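Local atomic coordinates of GST N-terminal domain-containing protein (Pseudomonas syringae pv. tomato, PDB entry 3IC8), a protein that is of unknown function but has the glutathione S-transferase fold, with a thioredoxin-like N-terminal domain and a helical C-terminal domain. Residues A[68-73]-A[80-85]. Residues are numbered along the deposited sequence; the frame is centred on the assembly and turned at random.
Sequences LMARRL and PAFYPQ
Arg71 lays its guanidinium over one face of the Tyr83 ring. The two planes are 23° apart. CZ of Arg71 sits 4.0 Å from the centroid of the Tyr83 ring. This is a cation-pi stack, displaced toward the hydroxyl end of the ring. NH2 of Arg71 comes closest, 3.4 Å from CE2 of Tyr83. The Arg71 chain runs extended from CG to NE and crosses the tyrosine side chain at about a right angle. A turn at the last torsion (chi4 -84°) then lays the flat group on the ring.

Phe82 meets the same helix, 66-76, with its edge. Its CD2 lies 3.6 Å from the carbonyl O of Ala70, which is near the ring plane. CB of Ala70 touches that CD2 at 4.0 Å and also packs on OH of Tyr83 at 3.9 Å. One turn along, CD1 of Leu73 reaches CE2 of Phe82 at 4.0 Å. Phe82 keeps CG beside its backbone N, a choice that carries the ring edge to Ala70 and Leu73.

The loop joins helix 66-76 of the thioredoxin-like domain to helix 88-110. Ile180 of helix 180-193 packs on Ala70, Phe82 and Tyr83. It lies in the helical GST C-terminal domain, consistent with a place where the thioredoxin-like and helical domains meet.

No hydrogen bond links the two segments. Across them the contact rests on apolar packing round Phe82 and on the arginine-tyrosine stack. Glu74, just beyond 68-73, adds polar anchoring by accepting hydrogen bonds from the backbone N of Phe82 and of Tyr83. The pi face of Tyr83 probably offers the arginine charge some stabilisation.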
loop_
_atom_site.group_PDB
_atom_site.type_symbol
_atom_site.label_atom_id
_atom_site.label_comp_id
_atom_site.label_asym_id
_atom_site.label_seq_id
_atom_site.Cartn_x
_atom_site.Cartn_y
_atom_site.Cartn_z
ATOM N N LEU A 68 -12.600 -11.825 -27.084
ATOM C CA LEU A 68 -13.781 -12.634 -26.943
ATOM C C LEU A 68 -13.996 -13.124 -25.536
ATOM O O LEU A 68 -15.091 -13.252 -25.090
ATOM C CB LEU A 68 -13.731 -13.804 -27.899
ATOM C CG LEU A 68 -15.027 -14.549 -28.073
ATOM C CD1 LEU A 68 -15.960 -13.745 -28.863
ATOM C CD2 LEU A 68 -14.802 -15.840 -28.707
HETATM N N MSE A 69 -12.907 -13.423 -24.869
HETATM C CA MSE A 69 -12.925 -13.967 -23.546
HETATM C C MSE A 69 -13.578 -12.989 -22.608
HETATM O O MSE A 69 -14.290 -13.368 -21.720
HETATM C CB MSE A 69 -11.508 -14.259 -23.107
HETATM C CG MSE A 69 -11.376 -14.929 -21.794
HETATM SE SE MSE A 69 -9.570 -15.090 -21.139
HETATM C CE MSE A 69 -9.667 -13.965 -19.648
ATOM N N ALA A 70 -13.331 -11.717 -22.831
ATOM C CA ALA A 70 -13.911 -10.689 -22.019
ATOM C C ALA A 70 -15.404 -10.674 -22.115
ATOM O O ALA A 70 -16.067 -10.524 -21.140
ATOM C CB ALA A 70 -13.380 -9.370 -22.421
ATOM N N ARG A 71 -15.930 -10.812 -23.304
ATOM C CA ARG A 71 -17.352 -10.892 -23.471
ATOM C C ARG A 71 -18.036 -12.104 -22.870
ATOM O O ARG A 71 -19.123 -12.002 -22.410
ATOM C CB ARG A 71 -17.723 -10.681 -24.920
ATOM C CG ARG A 71 -17.491 -9.278 -25.293
ATOM C CD ARG A 71 -17.670 -8.984 -26.717
ATOM N NE ARG A 71 -17.076 -7.708 -27.036
ATOM C CZ ARG A 71 -17.666 -6.543 -26.886
ATOM N NH1 ARG A 71 -18.877 -6.470 -26.432
ATOM N NH2 ARG A 71 -17.044 -5.456 -27.207
ATOM N N ARG A 72 -17.405 -13.258 -22.929
ATOM C CA ARG A 72 -17.877 -14.442 -22.265
ATOM C C ARG A 72 -17.866 -14.273 -20.779
ATOM O O ARG A 72 -18.739 -14.729 -20.117
ATOM C CB ARG A 72 -17.066 -15.647 -22.679
ATOM C CG ARG A 72 -17.506 -16.918 -22.074
ATOM C CD ARG A 72 -18.987 -17.083 -22.196
ATOM N NE ARG A 72 -19.491 -18.293 -21.577
ATOM C CZ ARG A 72 -19.999 -18.357 -20.362
ATOM N NH1 ARG A 72 -20.069 -17.296 -19.612
ATOM N NH2 ARG A 72 -20.440 -19.489 -19.893
ATOM N N LEU A 73 -16.854 -13.613 -20.263
ATOM C CA LEU A 73 -16.774 -13.312 -18.855
ATOM C C LEU A 73 -17.883 -12.399 -18.394
ATOM O O LEU A 73 -18.434 -12.572 -17.348
ATOM C CB LEU A 73 -15.439 -12.680 -18.533
ATOM C CG LEU A 73 -14.242 -13.610 -18.473
ATOM C CD1 LEU A 73 -13.011 -12.891 -18.064
ATOM C CD2 LEU A 73 -14.486 -14.815 -17.611
ATOM N N PRO A 80 -18.340 -6.509 -11.646
ATOM C CA PRO A 80 -18.112 -5.251 -12.331
ATOM C C PRO A 80 -17.919 -5.440 -13.815
ATOM O O PRO A 80 -17.483 -6.455 -14.237
ATOM C CB PRO A 80 -16.823 -4.769 -11.703
ATOM C CG PRO A 80 -16.147 -5.934 -11.334
ATOM C CD PRO A 80 -17.138 -6.941 -10.944
ATOM N N ALA A 81 -18.240 -4.435 -14.594
ATOM C CA ALA A 81 -18.316 -4.588 -16.022
ATOM C C ALA A 81 -17.098 -4.157 -16.775
ATOM O O ALA A 81 -16.549 -3.115 -16.549
ATOM C CB ALA A 81 -19.511 -3.889 -16.554
ATOM N N PHE A 82 -16.704 -5.009 -17.690
ATOM C CA PHE A 82 -15.739 -4.696 -18.703
ATOM C C PHE A 82 -16.243 -3.620 -19.622
ATOM O O PHE A 82 -15.490 -2.810 -20.052
ATOM C CB PHE A 82 -15.391 -5.920 -19.515
ATOM C CG PHE A 82 -14.432 -6.827 -18.855
ATOM C CD1 PHE A 82 -13.355 -6.345 -18.208
ATOM C CD2 PHE A 82 -14.627 -8.161 -18.872
ATOM C CE1 PHE A 82 -12.510 -7.177 -17.624
ATOM C CE2 PHE A 82 -13.774 -8.967 -18.285
ATOM C CZ PHE A 82 -12.730 -8.479 -17.661
ATOM N N TYR A 83 -17.524 -3.602 -19.931
ATOM C CA TYR A 83 -18.048 -2.565 -20.793
ATOM C C TYR A 83 -19.168 -1.780 -20.197
ATOM O O TYR A 83 -20.297 -2.110 -20.371
ATOM C CB TYR A 83 -18.553 -3.181 -22.073
ATOM C CG TYR A 83 -17.570 -4.046 -22.749
ATOM C CD1 TYR A 83 -17.502 -5.371 -22.462
ATOM C CD2 TYR A 83 -16.709 -3.540 -23.679
ATOM C CE1 TYR A 83 -16.631 -6.143 -23.052
ATOM C CE2 TYR A 83 -15.828 -4.327 -24.284
ATOM C CZ TYR A 83 -15.792 -5.631 -23.961
ATOM O OH TYR A 83 -14.919 -6.455 -24.552
ATOM N N PRO A 84 -18.851 -0.697 -19.542
ATOM C CA PRO A 84 -19.816 0.082 -18.793
ATOM C C PRO A 84 -20.919 0.662 -19.644
ATOM O O PRO A 84 -20.642 1.112 -20.729
ATOM C CB PRO A 84 -18.962 1.211 -18.266
ATOM C CG PRO A 84 -17.662 0.765 -18.363
ATOM C CD PRO A 84 -17.545 -0.076 -19.500
ATOM N N GLN A 85 -22.143 0.682 -19.142
ATOM C CA GLN A 85 -23.265 1.122 -19.936
ATOM C C GLN A 85 -23.109 2.544 -20.392
ATOM O O GLN A 85 -22.856 3.423 -19.616
ATOM C CB GLN A 85 -24.544 1.050 -19.135
ATOM C CG GLN A 85 -24.923 -0.328 -18.695
ATOM C CD GLN A 85 -26.354 -0.678 -19.000
ATOM O OE1 GLN A 85 -26.622 -1.689 -19.629
ATOM N NE2 GLN A 85 -27.280 0.145 -18.548
#